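Bd3460 (Bdellovibrio bacteriovorus, PDB 5CEC) binds the predatory endopeptidase Bd3459 through ankyrin repeats and probably protects the predator from its own enzyme during invasion of prey. Local coordinates at residues Asn57-Thr62 / Pro66-Ala71; Phe81-Lys86 / Glu113-Ala118. All coordinates share one frame; numbering follows the deposited sequence.

Both contacts lie within the N-terminal run of ankyrin repeats, with centres about 14 Å apart, and contact 1 closes along the chain before contact 2 opens. Contact 1 sets the loop 57-62 against the start of helix 66-72, the first helix of a helix pair. Contact 2 takes the end of the second helix, 76-84, and joins it to helix 109-117 of the following pair. They meet directly where Leu-82 CD1 packs on Leu-67 N at 3.7 Å, inside the 66-84 helix pair. Contact 1 thus ties loop to helix over a short span of chain, whereas contact 2 passes the packing on along the stack of the solenoid.

Contact 1. Residues Asn57-Thr62 / Pro66-Ala71; sequences NAQDET and PLMNAA
Gln-59 and Met-68 meet through the ends of their side chains. Met-68 CB leaves the helix on the side of the loop; CG and SD carry the chain outward, nearly extended at chi2 (166°), while Phe-102 of helix 99-105 packs against the same side chain. Of these atoms CE alone comes within 4.5 Å of loop 57-62, finishing 4.3 Å from Gln-59 NE2; CB, CG and SD only lead up to it. That amide nitrogen has its polar partner in Gly-63 O, in the turn between the two segments. Nearer the helix start, the ring of Pro-66 presents CD to Ala-58 O at 4.2 Å.

The polar link runs through a water. It donates to Asp-60 OD2 at 2.8 Å and accepts from Asn-69 ND2 at 2.9 Å, and the same ND2 bonds to Thr-65 O. The other carboxylate oxygen, Asp-60 OD1, takes Thr-62 N at 3.1 Å from above the carboxylate plane, 52° out of it, forming an Asx turn, and Met-64 N as well. Little direct chemistry therefore crosses: two long van der Waals touches, each carbon against a polar atom, and one water bridge, while the loop's own turn bonds set its shape.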
ATOM      1  N   ASN B  57      12.198   7.172  25.481  1.00 24.24           N
ATOM      2  CA  ASN B  57      11.157   8.162  25.722  1.00 23.33           C
ATOM      3  C   ASN B  57      11.569   9.572  25.317  1.00 22.87           C
ATOM      4  O   ASN B  57      10.763  10.488  25.446  1.00 24.77           O
ATOM      5  CB  ASN B  57      10.732   8.121  27.196  1.00 23.13           C
ATOM      6  CG  ASN B  57       9.982   6.860  27.551  1.00 23.59           C
ATOM      7  OD1 ASN B  57       9.269   6.274  26.717  1.00 22.65           O
ATOM      8  ND2 ASN B  57      10.135   6.417  28.796  1.00 27.46           N
ATOM      9  N   ALA B  58      12.826   9.771  24.891  1.00 22.19           N
ATOM     10  CA  ALA B  58      13.233  11.096  24.420  1.00 21.86           C
ATOM     11  C   ALA B  58      12.498  11.491  23.132  1.00 22.32           C
ATOM     12  O   ALA B  58      12.266  10.663  22.232  1.00 24.45           O
ATOM     13  CB  ALA B  58      14.742  11.174  24.234  1.00 24.62           C
ATOM     14  N   GLN B  59      12.109  12.759  23.074  1.00 21.51           N
ATOM     15  CA  GLN B  59      11.343  13.275  21.958  1.00 21.50           C
ATOM     16  C   GLN B  59      12.191  14.200  21.097  1.00 22.73           C
ATOM     17  O   GLN B  59      13.045  14.947  21.604  1.00 24.59           O
ATOM     18  CB  GLN B  59      10.108  13.988  22.487  1.00 19.80           C
ATOM     19  CG  GLN B  59       9.077  13.025  23.045  1.00 18.93           C
ATOM     20  CD  GLN B  59       8.013  13.711  23.873  1.00 19.19           C
ATOM     21  OE1 GLN B  59       8.206  13.999  25.064  1.00 20.73           O
ATOM     22  NE2 GLN B  59       6.890  14.009  23.241  1.00 18.90           N
ATOM     23  N   ASP B  60      11.917  14.175  19.794  1.00 22.59           N
ATOM     24  CA  ASP B  60      12.654  14.969  18.847  1.00 22.44           C
ATOM     25  C   ASP B  60      12.065  16.375  18.727  1.00 22.93           C
ATOM     26  O   ASP B  60      11.196  16.764  19.521  1.00 21.77           O
ATOM     27  CB  ASP B  60      12.779  14.227  17.515  1.00 23.28           C
ATOM     28  CG  ASP B  60      11.529  14.241  16.669  1.00 22.75           C
ATOM     29  OD1 ASP B  60      10.516  14.825  17.050  1.00 22.54           O
ATOM     30  OD2 ASP B  60      11.607  13.658  15.571  1.00 25.10           O
ATOM     31  N   GLU B  61      12.535  17.132  17.738  1.00 23.80           N
ATOM     32  CA  GLU B  61      12.157  18.537  17.605  1.00 26.41           C
ATOM     33  C   GLU B  61      10.666  18.809  17.346  1.00 24.48           C
ATOM     34  O   GLU B  61      10.198  19.900  17.626  1.00 27.00           O
ATOM     35  CB  GLU B  61      13.002  19.206  16.521  1.00 31.01           C
ATOM     36  CG  GLU B  61      12.731  18.701  15.107  1.00 38.21           C
ATOM     37  CD  GLU B  61      13.491  19.468  14.043  1.00 47.42           C
ATOM     38  OE1 GLU B  61      13.279  20.697  13.905  1.00 55.48           O
ATOM     39  OE2 GLU B  61      14.296  18.831  13.340  1.00 53.61           O
ATOM     40  N   THR B  62       9.925  17.820  16.839  1.00 22.12           N
ATOM     41  CA  THR B  62       8.468  17.948  16.677  1.00 21.53           C
ATOM     42  C   THR B  62       7.675  17.090  17.685  1.00 19.28           C
ATOM     43  O   THR B  62       6.468  16.955  17.562  1.00 19.86           O
ATOM     44  CB  THR B  62       7.990  17.621  15.236  1.00 21.56           C
ATOM     45  OG1 THR B  62       7.959  16.203  15.008  1.00 22.09           O
ATOM     46  CG2 THR B  62       8.857  18.298  14.184  1.00 24.37           C
ATOM     47  N   PRO B  66      10.300   7.103  19.068  1.00 19.19           N
ATOM     48  CA  PRO B  66      10.327   5.878  18.269  1.00 19.75           C
ATOM     49  C   PRO B  66       8.974   5.199  18.165  1.00 18.09           C
ATOM     50  O   PRO B  66       8.608   4.697  17.082  1.00 18.50           O
ATOM     51  CB  PRO B  66      11.317   4.990  19.037  1.00 20.97           C
ATOM     52  CG  PRO B  66      12.240   5.968  19.680  1.00 20.89           C
ATOM     53  CD  PRO B  66      11.418   7.156  20.037  1.00 19.58           C
ATOM     54  N   LEU B  67       8.261   5.097  19.278  1.00 16.83           N
ATOM     55  CA  LEU B  67       6.978   4.406  19.258  1.00 17.10           C
ATOM     56  C   LEU B  67       5.986   5.094  18.327  1.00 16.95           C
ATOM     57  O   LEU B  67       5.228   4.417  17.619  1.00 16.10           O
ATOM     58  CB  LEU B  67       6.403   4.312  20.677  1.00 16.32           C
ATOM     59  CG  LEU B  67       5.124   3.494  20.795  1.00 16.68           C
ATOM     60  CD1 LEU B  67       5.366   2.040  20.495  1.00 17.53           C
ATOM     61  CD2 LEU B  67       4.471   3.683  22.141  1.00 17.62           C
ATOM     62  N   MET B  68       5.931   6.423  18.367  1.00 16.12           N
ATOM     63  CA  MET B  68       5.038   7.158  17.453  1.00 15.60           C
ATOM     64  C   MET B  68       5.383   6.883  16.006  1.00 16.42           C
ATOM     65  O   MET B  68       4.480   6.711  15.188  1.00 17.64           O
ATOM     66  CB  MET B  68       5.087   8.654  17.709  1.00 15.91           C
ATOM     67  CG  MET B  68       4.470   9.115  19.014  1.00 15.72           C
ATOM     68  SD  MET B  68       5.001  10.819  19.275  1.00 17.34           S
ATOM     69  CE  MET B  68       4.800  10.938  21.039  1.00 18.62           C
ATOM     70  N   ASN B  69       6.668   6.899  15.686  1.00 17.50           N
ATOM     71  CA  ASN B  69       7.110   6.574  14.352  1.00 18.96           C
ATOM     72  C   ASN B  69       6.705   5.175  13.917  1.00 18.75           C
ATOM     73  O   ASN B  69       6.211   4.997  12.805  1.00 19.57           O
ATOM     74  CB  ASN B  69       8.629   6.739  14.267  1.00 19.92           C
ATOM     75  CG  ASN B  69       9.052   8.157  14.001  1.00 21.51           C
ATOM     76  OD1 ASN B  69       9.003   8.606  12.871  1.00 26.14           O
ATOM     77  ND2 ASN B  69       9.481   8.867  15.035  1.00 21.64           N
ATOM     78  N   ALA B  70       6.907   4.172  14.779  1.00 17.75           N
ATOM     79  CA  ALA B  70       6.543   2.800  14.450  1.00 17.98           C
ATOM     80  C   ALA B  70       5.033   2.666  14.256  1.00 16.89           C
ATOM     81  O   ALA B  70       4.574   1.942  13.376  1.00 19.11           O
ATOM     82  CB  ALA B  70       7.010   1.859  15.538  1.00 19.10           C
ATOM     83  N   ALA B  71       4.263   3.324  15.118  1.00 16.64           N
ATOM     84  CA  ALA B  71       2.807   3.279  15.045  1.00 17.64           C
ATOM     85  C   ALA B  71       2.273   3.920  13.760  1.00 17.60           C
ATOM     86  O   ALA B  71       1.417   3.336  13.099  1.00 19.03           O
ATOM     87  CB  ALA B  71       2.192   3.936  16.255  1.00 18.20           C
TER
HETATM   88  O   HOH W   1      10.543  11.432  14.166  1.00 27.80           O

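Contact 2. Residues Phe81-Lys86 / Glu113-Ala118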
ATOM      1  N   PHE B  81       8.337  -4.849  19.740  1.00 20.96           N
ATOM      2  CA  PHE B  81       9.689  -4.758  20.275  1.00 22.46           C
ATOM      3  C   PHE B  81       9.832  -3.593  21.264  1.00 21.17           C
ATOM      4  O   PHE B  81      10.356  -3.740  22.379  1.00 21.90           O
ATOM      5  CB  PHE B  81      10.722  -4.642  19.141  1.00 25.37           C
ATOM      6  CG  PHE B  81      12.121  -4.370  19.621  1.00 26.78           C
ATOM      7  CD1 PHE B  81      12.848  -5.369  20.264  1.00 29.81           C
ATOM      8  CD2 PHE B  81      12.703  -3.107  19.479  1.00 27.76           C
ATOM      9  CE1 PHE B  81      14.128  -5.119  20.730  1.00 30.96           C
ATOM     10  CE2 PHE B  81      13.993  -2.854  19.952  1.00 29.51           C
ATOM     11  CZ  PHE B  81      14.706  -3.863  20.571  1.00 32.07           C
ATOM     12  N   LEU B  82       9.314  -2.435  20.894  1.00 20.42           N
ATOM     13  CA  LEU B  82       9.370  -1.278  21.786  1.00 20.22           C
ATOM     14  C   LEU B  82       8.507  -1.446  23.037  1.00 20.11           C
ATOM     15  O   LEU B  82       8.916  -1.042  24.132  1.00 20.89           O
ATOM     16  CB  LEU B  82       8.963  -0.015  21.050  1.00 19.50           C
ATOM     17  CG  LEU B  82       9.929   0.402  19.936  1.00 19.19           C
ATOM     18  CD1 LEU B  82       9.358   1.540  19.095  1.00 20.82           C
ATOM     19  CD2 LEU B  82      11.321   0.760  20.447  1.00 21.11           C
ATOM     20  N   LEU B  83       7.341  -2.077  22.911  1.00 18.63           N
ATOM     21  CA  LEU B  83       6.524  -2.382  24.091  1.00 19.87           C
ATOM     22  C   LEU B  83       7.274  -3.300  25.067  1.00 19.47           C
ATOM     23  O   LEU B  83       7.154  -3.142  26.295  1.00 20.73           O
ATOM     24  CB  LEU B  83       5.178  -3.024  23.693  1.00 19.58           C
ATOM     25  CG  LEU B  83       4.225  -2.137  22.910  1.00 22.22           C
ATOM     26  CD1 LEU B  83       3.013  -2.910  22.476  1.00 22.19           C
ATOM     27  CD2 LEU B  83       3.793  -0.974  23.741  1.00 23.56           C
ATOM     28  N   SER B  84       8.078  -4.214  24.544  1.00 20.95           N
ATOM     29  CA  SER B  84       8.874  -5.102  25.404  1.00 22.49           C
ATOM     30  C   SER B  84       9.952  -4.345  26.183  1.00 22.19           C
ATOM     31  O   SER B  84      10.420  -4.836  27.199  1.00 26.33           O
ATOM     32  CB  SER B  84       9.490  -6.235  24.581  1.00 23.93           C
ATOM     33  OG  SER B  84      10.693  -5.851  23.925  1.00 28.23           O
ATOM     34  N   LYS B  85      10.339  -3.156  25.710  1.00 22.00           N
ATOM     35  CA  LYS B  85      11.252  -2.267  26.432  1.00 21.61           C
ATOM     36  C   LYS B  85      10.530  -1.332  27.406  1.00 22.13           C
ATOM     37  O   LYS B  85      11.171  -0.501  28.045  1.00 23.48           O
ATOM     38  CB  LYS B  85      12.087  -1.444  25.447  1.00 24.20           C
ATOM     39  CG  LYS B  85      12.901  -2.275  24.452  1.00 26.34           C
ATOM     40  CD  LYS B  85      13.952  -3.138  25.148  1.00 30.83           C
ATOM     41  CE  LYS B  85      14.765  -3.978  24.172  1.00 35.19           C
ATOM     42  NZ  LYS B  85      15.549  -5.035  24.872  1.00 41.16           N
ATOM     43  N   LYS B  86       9.207  -1.450  27.505  1.00 21.78           N
ATOM     44  CA  LYS B  86       8.387  -0.717  28.491  1.00 22.14           C
ATOM     45  C   LYS B  86       8.416   0.792  28.269  1.00 19.59           C
ATOM     46  O   LYS B  86       8.423   1.555  29.225  1.00 20.82           O
ATOM     47  CB  LYS B  86       8.775  -1.072  29.931  1.00 24.07           C
ATOM     48  CG  LYS B  86       8.940  -2.554  30.198  1.00 29.87           C
ATOM     49  CD  LYS B  86       7.660  -3.340  29.993  1.00 35.44           C
ATOM     50  CE  LYS B  86       7.840  -4.801  30.398  1.00 42.59           C
ATOM     51  NZ  LYS B  86       7.713  -5.020  31.863  1.00 48.04           N
ATOM     52  N   GLU B 113      -4.834  -2.072  17.836  1.00 17.22           N
ATOM     53  CA  GLU B 113      -5.254  -3.165  18.702  1.00 17.91           C
ATOM     54  C   GLU B 113      -4.179  -3.585  19.670  1.00 17.34           C
ATOM     55  O   GLU B 113      -4.479  -3.820  20.845  1.00 18.65           O
ATOM     56  CB  GLU B 113      -5.763  -4.374  17.912  1.00 17.79           C
ATOM     57  CG  GLU B 113      -7.078  -4.104  17.198  1.00 19.71           C
ATOM     58  CD  GLU B 113      -8.199  -3.889  18.180  1.00 23.60           C
ATOM     59  OE1 GLU B 113      -8.598  -4.857  18.855  1.00 29.59           O
ATOM     60  OE2 GLU B 113      -8.613  -2.732  18.333  1.00 25.86           O
ATOM     61  N   GLU B 114      -2.947  -3.678  19.179  1.00 17.32           N
ATOM     62  CA  GLU B 114      -1.807  -4.034  20.010  1.00 18.18           C
ATOM     63  C   GLU B 114      -1.643  -3.029  21.132  1.00 17.13           C
ATOM     64  O   GLU B 114      -1.409  -3.410  22.269  1.00 18.39           O
ATOM     65  CB  GLU B 114      -0.537  -4.119  19.158  1.00 18.55           C
ATOM     66  CG  GLU B 114       0.698  -4.626  19.892  1.00 22.68           C
ATOM     67  CD  GLU B 114       0.679  -6.113  20.212  1.00 25.64           C
ATOM     68  OE1 GLU B 114      -0.111  -6.876  19.612  1.00 32.15           O
ATOM     69  OE2 GLU B 114       1.481  -6.511  21.077  1.00 33.64           O
ATOM     70  N   LEU B 115      -1.707  -1.741  20.808  1.00 15.87           N
ATOM     71  CA  LEU B 115      -1.507  -0.676  21.793  1.00 15.42           C
ATOM     72  C   LEU B 115      -2.609  -0.664  22.841  1.00 16.72           C
ATOM     73  O   LEU B 115      -2.340  -0.536  24.053  1.00 17.08           O
ATOM     74  CB  LEU B 115      -1.363   0.692  21.126  1.00 14.87           C
ATOM     75  CG  LEU B 115      -0.045   0.891  20.377  1.00 15.92           C
ATOM     76  CD1 LEU B 115      -0.147   2.130  19.520  1.00 17.22           C
ATOM     77  CD2 LEU B 115       1.148   1.018  21.303  1.00 18.97           C
ATOM     78  N   ILE B 116      -3.847  -0.867  22.404  1.00 16.92           N
ATOM     79  CA  ILE B 116      -4.966  -0.923  23.369  1.00 18.24           C
ATOM     80  C   ILE B 116      -4.815  -2.127  24.339  1.00 19.12           C
ATOM     81  O   ILE B 116      -4.992  -1.962  25.535  1.00 20.83           O
ATOM     82  CB  ILE B 116      -6.325  -0.956  22.617  1.00 18.10           C
ATOM     83  CG1 ILE B 116      -6.538   0.370  21.870  1.00 17.93           C
ATOM     84  CG2 ILE B 116      -7.495  -1.201  23.570  1.00 19.31           C
ATOM     85  CD1 ILE B 116      -7.667   0.351  20.868  1.00 18.80           C
ATOM     86  N   LYS B 117      -4.473  -3.303  23.818  1.00 19.21           N
ATOM     87  CA  LYS B 117      -4.197  -4.469  24.651  1.00 21.19           C
ATOM     88  C   LYS B 117      -3.021  -4.273  25.599  1.00 20.72           C
ATOM     89  O   LYS B 117      -2.967  -4.883  26.662  1.00 25.47           O
ATOM     90  CB  LYS B 117      -3.944  -5.721  23.782  1.00 25.71           C
ATOM     91  CG  LYS B 117      -5.201  -6.210  23.087  1.00 30.88           C
ATOM     92  CD  LYS B 117      -5.006  -7.433  22.200  1.00 39.15           C
ATOM     93  CE  LYS B 117      -3.767  -7.366  21.318  1.00 42.22           C
ATOM     94  NZ  LYS B 117      -3.820  -8.360  20.209  1.00 49.90           N
ATOM     95  N   ALA B 118      -2.085  -3.414  25.207  1.00 19.43           N
ATOM     96  CA  ALA B 118      -0.947  -3.052  26.031  1.00 21.09           C
ATOM     97  C   ALA B 118      -1.209  -1.934  27.035  1.00 20.01           C
ATOM     98  O   ALA B 118      -0.290  -1.542  27.765  1.00 21.54           O
ATOM     99  CB  ALA B 118       0.244  -2.687  25.160  1.00 22.10           C
TER
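With CG anti to the carbonyl carbon (chi1 -66°) and an extended chi2, Leu-83 sends both its methyls across to helix 109-117, where Glu-114 comes to meet it with CG anti to the backbone N (chi1 -174°) and a bend at chi2 (72°). Leu-83 is the one residue of 81-86 that touches the other segment. Its CD1 lies 3.9 Å from Ala-118 CB and equally 3.9 Å from Glu-114 CG, so this branch rests between a methyl and the aliphatic part of an acidic side chain. The Leu-83 and Glu-114 side chains run antiparallel alongside one another, and Glu-114 OE2 lies 4.2 Å from Leu-83 CD1. The second branch, CD2, meets Leu-115 CD2 at 4.1 Å, the two leucine side chains lying roughly perpendicular.

Leu-115 also packs on Val-79, and Glu-114 on Leu-76 and Lys-80, extending the seam back along helix 76-84. At the helix end, Ser-84 OG donates to Phe-81 O at 2.6 Å, and Lys-86, with positive phi, completes a Schellman motif in which its N bonds to Leu-83 O at 2.9 Å. No hydrogen bond crosses between the segments. Such apolar contact between the second helices of successive helix pairs is characteristic of the ankyrin-repeat solenoid, here joining the predicted repeats 62-94 and 95-127.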